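Local atomic coordinates of ComZ (Thermus thermophilus, PDB entry 6QVI), a protein that probably serves as a DNA receptor at the tip of a competence-associated pilus, carrying a beta-solenoid domain on a pseudopilin-like domain. Residues A[303-308]-A[375-380]; A[356-361]-A[369-374]. One frame throughout, in Å; residues are numbered along the deposited sequence.

Contact 1. Residues A[303-308]-A[375-380]; sequences ALRIQR and VLEGID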
ATOM      1  N   ALA A 303       1.366 -17.591  15.243  1.00 61.66           N
ATOM      2  CA  ALA A 303       1.108 -18.991  15.337  1.00 64.50           C
ATOM      3  C   ALA A 303       2.251 -19.540  16.128  1.00 78.65           C
ATOM      4  O   ALA A 303       2.062 -20.204  17.109  1.00 88.69           O
ATOM      5  CB  ALA A 303       1.097 -19.609  13.973  1.00 57.52           C
ATOM      6  N   LEU A 304       3.453 -19.244  15.678  1.00 73.81           N
ATOM      7  CA  LEU A 304       4.651 -19.678  16.329  1.00 70.48           C
ATOM      8  C   LEU A 304       5.295 -18.450  16.872  1.00 68.10           C
ATOM      9  O   LEU A 304       5.550 -17.542  16.146  1.00 63.57           O
ATOM     10  CB  LEU A 304       5.568 -20.305  15.303  1.00 71.50           C
ATOM     11  CG  LEU A 304       6.697 -21.178  15.808  1.00 65.97           C
ATOM     12  CD1 LEU A 304       7.953 -20.376  15.950  1.00 62.18           C
ATOM     13  CD2 LEU A 304       6.321 -21.712  17.155  1.00 58.75           C
ATOM     14  N   ARG A 305       5.570 -18.416  18.155  1.00 67.78           N
ATOM     15  CA  ARG A 305       6.194 -17.261  18.729  1.00 62.37           C
ATOM     16  C   ARG A 305       7.162 -17.664  19.791  1.00 66.04           C
ATOM     17  O   ARG A 305       6.782 -18.274  20.738  1.00 56.87           O
ATOM     18  CB  ARG A 305       5.150 -16.385  19.345  1.00 57.22           C
ATOM     19  CG  ARG A 305       5.733 -15.418  20.318  1.00 55.63           C
ATOM     20  CD  ARG A 305       4.886 -14.199  20.417  1.00 48.17           C
ATOM     21  NE  ARG A 305       5.246 -13.433  21.572  1.00 47.80           N
ATOM     22  CZ  ARG A 305       4.537 -13.428  22.666  1.00 51.64           C
ATOM     23  NH1 ARG A 305       3.449 -14.132  22.706  1.00 51.18           N
ATOM     24  NH2 ARG A 305       4.896 -12.718  23.692  1.00 55.92           N
ATOM     25  N   ILE A 306       8.423 -17.291  19.632  1.00 70.51           N
ATOM     26  CA  ILE A 306       9.472 -17.633  20.567  1.00 68.74           C
ATOM     27  C   ILE A 306      10.190 -16.426  21.073  1.00 60.14           C
ATOM     28  O   ILE A 306      10.498 -15.571  20.318  1.00 57.81           O
ATOM     29  CB  ILE A 306      10.527 -18.453  19.855  1.00 74.48           C
ATOM     30  CG1 ILE A 306       9.877 -19.592  19.120  1.00 79.00           C
ATOM     31  CG2 ILE A 306      11.506 -19.037  20.834  1.00 76.28           C
ATOM     32  CD1 ILE A 306      10.876 -20.582  18.622  1.00 82.21           C
ATOM     33  N   GLN A 307      10.474 -16.360  22.356  1.00 56.23           N
ATOM     34  CA  GLN A 307      11.174 -15.226  22.894  1.00 66.77           C
ATOM     35  C   GLN A 307      12.508 -15.649  23.385  1.00 65.78           C
ATOM     36  O   GLN A 307      12.726 -16.782  23.666  1.00 64.13           O
ATOM     37  CB  GLN A 307      10.461 -14.649  24.087  1.00 71.39           C
ATOM     38  CG  GLN A 307       8.974 -14.544  23.968  1.00 75.33           C
ATOM     39  CD  GLN A 307       8.456 -13.382  24.741  1.00 79.08           C
ATOM     40  OE1 GLN A 307       7.936 -12.451  24.174  1.00 94.48           O
ATOM     41  NE2 GLN A 307       8.613 -13.419  26.036  1.00 71.17           N
ATOM     42  N   ARG A 308      13.400 -14.700  23.541  1.00 60.56           N
ATOM     43  CA  ARG A 308      14.703 -15.022  24.013  1.00 62.26           C
ATOM     44  C   ARG A 308      15.332 -13.946  24.790  1.00 57.82           C
ATOM     45  O   ARG A 308      15.838 -13.018  24.256  1.00 63.27           O
ATOM     46  CB  ARG A 308      15.608 -15.309  22.869  1.00 70.25           C
ATOM     47  CG  ARG A 308      17.033 -15.297  23.313  1.00 76.50           C
ATOM     48  CD  ARG A 308      17.874 -16.022  22.323  1.00 81.87           C
ATOM     49  NE  ARG A 308      19.110 -15.306  22.135  1.00 95.69           N
ATOM     50  CZ  ARG A 308      20.289 -15.852  22.327  1.00108.52           C
ATOM     51  NH1 ARG A 308      20.392 -17.103  22.745  1.00118.52           N
ATOM     52  NH2 ARG A 308      21.386 -15.150  22.144  1.00101.47           N
ATOM     53  N   VAL A 375       6.806 -15.290  14.739  1.00 57.33           N
ATOM     54  CA  VAL A 375       7.642 -14.199  15.185  1.00 62.46           C
ATOM     55  C   VAL A 375       8.624 -14.619  16.242  1.00 61.15           C
ATOM     56  O   VAL A 375       8.242 -15.185  17.224  1.00 55.01           O
ATOM     57  CB  VAL A 375       6.833 -12.992  15.666  1.00 58.29           C
ATOM     58  CG1 VAL A 375       5.420 -13.370  15.901  1.00 63.21           C
ATOM     59  CG2 VAL A 375       7.396 -12.396  16.923  1.00 54.49           C
ATOM     60  N   LEU A 376       9.892 -14.292  16.015  1.00 60.22           N
ATOM     61  CA  LEU A 376      10.994 -14.593  16.899  1.00 54.96           C
ATOM     62  C   LEU A 376      11.488 -13.347  17.536  1.00 53.86           C
ATOM     63  O   LEU A 376      11.979 -12.513  16.872  1.00 57.94           O
ATOM     64  CB  LEU A 376      12.119 -15.156  16.084  1.00 52.37           C
ATOM     65  CG  LEU A 376      11.584 -16.049  15.007  1.00 54.64           C
ATOM     66  CD1 LEU A 376      12.697 -16.607  14.174  1.00 54.31           C
ATOM     67  CD2 LEU A 376      10.799 -17.159  15.630  1.00 56.46           C
ATOM     68  N   GLU A 377      11.377 -13.214  18.834  1.00 50.82           N
ATOM     69  CA  GLU A 377      11.843 -12.020  19.474  1.00 60.21           C
ATOM     70  C   GLU A 377      13.178 -12.231  20.128  1.00 61.15           C
ATOM     71  O   GLU A 377      13.357 -13.177  20.825  1.00 62.65           O
ATOM     72  CB  GLU A 377      10.854 -11.573  20.531  1.00 67.86           C
ATOM     73  CG  GLU A 377       9.433 -11.485  20.036  1.00 78.63           C
ATOM     74  CD  GLU A 377       8.461 -10.977  21.073  1.00 85.29           C
ATOM     75  OE1 GLU A 377       8.683  -9.926  21.686  1.00 87.16           O
ATOM     76  OE2 GLU A 377       7.449 -11.637  21.272  1.00 88.07           O
ATOM     77  N   GLY A 378      14.109 -11.326  19.898  1.00 53.32           N
ATOM     78  CA  GLY A 378      15.432 -11.400  20.477  1.00 67.58           C
ATOM     79  C   GLY A 378      16.259 -12.424  19.769  1.00 68.22           C
ATOM     80  O   GLY A 378      17.125 -13.024  20.328  1.00 63.72           O
ATOM     81  N   ILE A 379      16.012 -12.556  18.494  1.00 68.29           N
ATOM     82  CA  ILE A 379      16.646 -13.568  17.664  1.00 61.58           C
ATOM     83  C   ILE A 379      16.926 -12.898  16.332  1.00 60.77           C
ATOM     84  O   ILE A 379      16.105 -12.111  15.860  1.00 62.43           O
ATOM     85  CB  ILE A 379      15.733 -14.795  17.466  1.00 61.73           C
ATOM     86  CG1 ILE A 379      15.713 -15.677  18.722  1.00 60.42           C
ATOM     87  CG2 ILE A 379      16.143 -15.587  16.223  1.00 61.40           C
ATOM     88  CD1 ILE A 379      14.691 -16.802  18.646  1.00 49.12           C
ATOM     89  N   ASP A 380      18.116 -13.101  15.795  1.00 69.18           N
ATOM     90  CA  ASP A 380      18.363 -12.687  14.431  1.00 64.64           C
ATOM     91  C   ASP A 380      18.112 -13.868  13.500  1.00 62.64           C
ATOM     92  O   ASP A 380      18.073 -15.028  13.916  1.00 68.08           O
ATOM     93  CB  ASP A 380      19.780 -12.138  14.290  1.00 70.22           C
ATOM     94  CG  ASP A 380      19.925 -10.747  14.932  1.00 82.48           C
ATOM     95  OD1 ASP A 380      21.055 -10.216  15.094  1.00 86.79           O
ATOM     96  OD2 ASP A 380      18.862 -10.174  15.271  1.00 91.05           O
TER

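Contact 2. Residues A[356-361]-A[369-374]; sequences GFRYTY and EVFGDV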
ATOM      1  N   GLY A 356       3.627 -23.040  12.141  1.00 80.66           N
ATOM      2  CA  GLY A 356       5.042 -22.782  12.320  1.00 70.44           C
ATOM      3  C   GLY A 356       5.751 -22.655  10.992  1.00 72.89           C
ATOM      4  O   GLY A 356       5.142 -22.283   9.980  1.00 76.00           O
ATOM      5  N   PHE A 357       7.032 -23.004  10.960  1.00 72.12           N
ATOM      6  CA  PHE A 357       7.765 -22.997   9.707  1.00 78.96           C
ATOM      7  C   PHE A 357       8.619 -24.248   9.635  1.00 90.03           C
ATOM      8  O   PHE A 357       8.971 -24.845  10.651  1.00 93.48           O
ATOM      9  CB  PHE A 357       8.646 -21.741   9.526  1.00 75.80           C
ATOM     10  CG  PHE A 357       9.894 -21.732  10.371  1.00 73.56           C
ATOM     11  CD1 PHE A 357      11.061 -22.340   9.931  1.00 80.96           C
ATOM     12  CD2 PHE A 357       9.916 -21.068  11.586  1.00 73.63           C
ATOM     13  CE1 PHE A 357      12.217 -22.333  10.718  1.00 86.30           C
ATOM     14  CE2 PHE A 357      11.078 -21.053  12.379  1.00 79.26           C
ATOM     15  CZ  PHE A 357      12.225 -21.679  11.938  1.00 82.75           C
ATOM     16  N   ARG A 358       8.981 -24.617   8.414  1.00 93.42           N
ATOM     17  CA  ARG A 358       9.771 -25.813   8.175  1.00 93.79           C
ATOM     18  C   ARG A 358      10.748 -25.509   7.052  1.00 90.72           C
ATOM     19  O   ARG A 358      10.365 -24.880   6.061  1.00 95.78           O
ATOM     20  CB  ARG A 358       8.878 -26.993   7.810  1.00 98.43           C
ATOM     21  CG  ARG A 358       9.633 -28.258   7.577  1.00104.55           C
ATOM     22  CD  ARG A 358       8.806 -29.425   8.038  1.00111.88           C
ATOM     23  NE  ARG A 358       7.478 -29.374   7.452  1.00114.65           N
ATOM     24  CZ  ARG A 358       7.142 -30.022   6.347  1.00121.55           C
ATOM     25  NH1 ARG A 358       8.047 -30.771   5.726  1.00129.07           N
ATOM     26  NH2 ARG A 358       5.909 -29.925   5.866  1.00120.38           N
ATOM     27  N   TYR A 359      12.013 -25.880   7.233  1.00 84.23           N
ATOM     28  CA  TYR A 359      13.049 -25.537   6.262  1.00 90.01           C
ATOM     29  C   TYR A 359      13.790 -26.805   5.812  1.00100.35           C
ATOM     30  O   TYR A 359      14.645 -27.325   6.537  1.00101.98           O
ATOM     31  CB  TYR A 359      14.033 -24.534   6.851  1.00 90.06           C
ATOM     32  CG  TYR A 359      15.261 -24.267   5.986  1.00 95.15           C
ATOM     33  CD1 TYR A 359      15.173 -24.184   4.593  1.00 99.10           C
ATOM     34  CD2 TYR A 359      16.529 -24.262   6.557  1.00 96.58           C
ATOM     35  CE1 TYR A 359      16.319 -23.964   3.821  1.00103.57           C
ATOM     36  CE2 TYR A 359      17.668 -24.092   5.803  1.00 99.01           C
ATOM     37  CZ  TYR A 359      17.577 -23.914   4.435  1.00 98.62           C
ATOM     38  OH  TYR A 359      18.737 -23.721   3.692  1.00 87.04           O
ATOM     39  N   THR A 360      13.431 -27.326   4.642  1.00100.47           N
ATOM     40  CA  THR A 360      14.113 -28.497   4.103  1.00104.38           C
ATOM     41  C   THR A 360      15.360 -28.069   3.327  1.00104.84           C
ATOM     42  O   THR A 360      15.463 -26.934   2.846  1.00104.13           O
ATOM     43  CB  THR A 360      13.176 -29.317   3.212  1.00108.42           C
ATOM     44  OG1 THR A 360      11.861 -29.331   3.779  1.00109.14           O
ATOM     45  CG2 THR A 360      13.664 -30.723   3.137  1.00113.89           C
ATOM     46  N   TYR A 361      16.303 -29.007   3.185  1.00103.53           N
ATOM     47  CA  TYR A 361      17.508 -28.815   2.383  1.00107.07           C
ATOM     48  C   TYR A 361      17.593 -29.943   1.350  1.00115.59           C
ATOM     49  O   TYR A 361      17.405 -31.118   1.672  1.00108.18           O
ATOM     50  CB  TYR A 361      18.756 -28.792   3.284  1.00103.84           C
ATOM     51  CG  TYR A 361      20.088 -28.920   2.555  1.00104.93           C
ATOM     52  CD1 TYR A 361      20.253 -28.483   1.233  1.00104.36           C
ATOM     53  CD2 TYR A 361      21.149 -29.580   3.152  1.00107.45           C
ATOM     54  CE1 TYR A 361      21.446 -28.636   0.562  1.00108.56           C
ATOM     55  CE2 TYR A 361      22.361 -29.738   2.481  1.00108.82           C
ATOM     56  CZ  TYR A 361      22.489 -29.265   1.181  1.00105.04           C
ATOM     57  OH  TYR A 361      23.656 -29.397   0.482  1.00109.76           O
ATOM     58  N   GLU A 369       8.789 -23.572   4.134  1.00 81.43           N
ATOM     59  CA  GLU A 369       7.361 -23.430   4.137  1.00 88.20           C
ATOM     60  C   GLU A 369       6.963 -22.775   5.409  1.00 90.75           C
ATOM     61  O   GLU A 369       7.551 -23.035   6.427  1.00 95.66           O
ATOM     62  CB  GLU A 369       6.710 -24.795   4.065  1.00 88.97           C
ATOM     63  CG  GLU A 369       7.548 -25.843   3.364  1.00 94.08           C
ATOM     64  CD  GLU A 369       6.991 -27.239   3.514  1.00103.13           C
ATOM     65  OE1 GLU A 369       7.768 -28.152   3.805  1.00106.68           O
ATOM     66  OE2 GLU A 369       5.783 -27.431   3.337  1.00105.15           O
ATOM     67  N   VAL A 370       5.972 -21.901   5.352  1.00 81.64           N
ATOM     68  CA  VAL A 370       5.516 -21.215   6.537  1.00 76.97           C
ATOM     69  C   VAL A 370       4.011 -21.371   6.647  1.00 89.36           C
ATOM     70  O   VAL A 370       3.309 -21.047   5.721  1.00 92.63           O
ATOM     71  CB  VAL A 370       5.868 -19.733   6.475  1.00 66.61           C
ATOM     72  CG1 VAL A 370       5.483 -19.062   7.750  1.00 64.39           C
ATOM     73  CG2 VAL A 370       7.347 -19.523   6.283  1.00 64.15           C
ATOM     74  N   PHE A 371       3.516 -21.879   7.770  1.00 89.47           N
ATOM     75  CA  PHE A 371       2.084 -22.088   7.964  1.00 89.21           C
ATOM     76  C   PHE A 371       1.620 -21.204   9.079  1.00 87.20           C
ATOM     77  O   PHE A 371       1.937 -21.431  10.217  1.00 84.52           O
ATOM     78  CB  PHE A 371       1.823 -23.522   8.347  1.00 96.34           C
ATOM     79  CG  PHE A 371       2.650 -24.506   7.601  1.00100.75           C
ATOM     80  CD1 PHE A 371       4.000 -24.569   7.791  1.00100.73           C
ATOM     81  CD2 PHE A 371       2.063 -25.379   6.733  1.00104.75           C
ATOM     82  CE1 PHE A 371       4.763 -25.481   7.112  1.00103.58           C
ATOM     83  CE2 PHE A 371       2.815 -26.294   6.050  1.00108.77           C
ATOM     84  CZ  PHE A 371       4.167 -26.346   6.244  1.00108.60           C
ATOM     85  N   GLY A 372       0.905 -20.133   8.739  1.00 88.14           N
ATOM     86  CA  GLY A 372       0.532 -19.106   9.674  1.00 84.13           C
ATOM     87  C   GLY A 372       1.703 -18.163   9.842  1.00 81.75           C
ATOM     88  O   GLY A 372       2.710 -18.249   9.136  1.00 84.08           O
ATOM     89  N   ASP A 373       1.584 -17.269  10.811  1.00 76.49           N
ATOM     90  CA  ASP A 373       2.607 -16.261  11.038  1.00 72.14           C
ATOM     91  C   ASP A 373       3.530 -16.639  12.198  1.00 66.31           C
ATOM     92  O   ASP A 373       3.077 -17.102  13.249  1.00 66.07           O
ATOM     93  CB  ASP A 373       1.928 -14.919  11.292  1.00 79.37           C
ATOM     94  CG  ASP A 373       0.951 -14.537  10.166  1.00 98.00           C
ATOM     95  OD1 ASP A 373       1.343 -13.761   9.268  1.00101.27           O
ATOM     96  OD2 ASP A 373      -0.211 -15.022  10.168  1.00105.03           O
ATOM     97  N   VAL A 374       4.811 -16.374  12.041  1.00 61.43           N
ATOM     98  CA  VAL A 374       5.793 -16.703  13.048  1.00 58.18           C
ATOM     99  C   VAL A 374       6.643 -15.527  13.449  1.00 55.81           C
ATOM    100  O   VAL A 374       7.146 -14.851  12.615  1.00 56.85           O
ATOM    101  CB  VAL A 374       6.701 -17.842  12.562  1.00 60.71           C
ATOM    102  CG1 VAL A 374       6.603 -18.035  11.082  1.00 58.05           C
ATOM    103  CG2 VAL A 374       8.141 -17.611  12.911  1.00 69.31           C
TER

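Contact 1. Residues A[303-308]-A[375-380]
Arg305 and Glu377 form a salt bridge across two parallel neighbouring strands. NE of Arg305 gives its hydrogen to OE2 of Glu377 at 2.9 Å, nearly straight (169°), and the carboxylate oxygen sits at the edge of the guanidinium, in its plane. The arginine chain runs extended from CG to NE, with CG anti to the backbone N (chi1 162°), and this carries NE over to the glutamate. NH2 of Arg305 donates a more bent bond to OE1 of Gln307, approaching at 3.1 Å from above the carbonyl plane and not on a lone pair. OE1 of Glu377 has a weak hydrogen bond from Gln299.

The backbones pair in parallel: Leu304 O accepts from Val375 N (2.9 Å), Ile306 N donates to Val375 O (3.2 Å), and Ile306 O accepts from Glu377 N (2.9 Å). Strand 374-377 lies between 304-309 and 398-406, all parallel, consistent with the stacked strands of the beta-solenoid domain. On the face holding Ile306 and Leu376, CD2 of Leu376 lies 4.3 Å from CD1 of Leu304 and 4.4 Å from CG1 of Ile306; Met331 and Leu336 extend this apolar layer. Beyond the end of strand 375-377, CB of Arg308 packs on CG1 of Ile379.

Beside Val375, Arg305, Gln307 and Glu377 thus make a polar cluster, where the guanidinium donates to both oxygens and its positive charge probably offsets the negative charge gathered there.

Contact 2. Residues A[356-361]-A[369-374]
Gly356 and Phe371 pair through two backbone hydrogen bonds, Gly356 N to Phe371 O (3.0 Å) and Phe371 N to Gly356 O (2.8 Å). Arg358 and Glu369 form a second hydrogen-bonded pair, with Arg358 N on Glu369 O (2.9 Å) and Glu369 N on Arg358 O (2.8 Å). Phe357 and Val370 lie between them as a non-hydrogen-bonded pair, where CA of Phe357 also makes a CH...O contact with Glu369 O.

The charged contact is between Arg358 and Glu369, whose side chains lie alongside each other and point the same way. OE1 of Glu369 stands over one face of the guanidinium, 3.3 Å from NH1 of Arg358, with the two planes 64° apart. No N-H aims at this oxygen, so the attraction is one of charges without a directed bond. The arginine chain bends at chi2 and chi3 (chi3 52°), which brings a face of the guanidinium under OE1 of Glu369.

These strands, 357-360 and 366-371, are the two arms of an antiparallel beta hairpin. It belongs to a mixed sheet in which strand 343-348 flanks the first arm and strand 387-392 the second.

Apolar contacts gather on the face that holds Phe357 and Val370. CG2 of Val370 meets CB of Phe357 at 4.1 Å, and CG2 of Val374 reaches the ring at CD2 of Phe357, also at 4.1 Å, while Cys345, disulfide-bonded to Cys327, touches Phe357 as well. On the other face the Phe371 ring turns its edge to Gly356 O, 3.4 Å from CD1 of Phe371.

The two contacts lie with their centres 13 Å apart, on the same side of the chain's centre. Along the chain the order is 303-308, 356-361, 369-374, 375-380, so the hairpin of contact 2 falls within the long excursion that the parallel pairing of contact 1 brings back. Segments 369-374 and 375-380 are continuous: the chain leaves strand 366-371, passes Gly372 and Asp373, and enters strand 374-377. At this bend Asp373 O probably accepts hydrogen bonds from the backbone N atoms of Ala303 and Leu304, and CB of Leu304 packs against Gly356. The two sheets are thereby joined within what is probably the beta-solenoid domain.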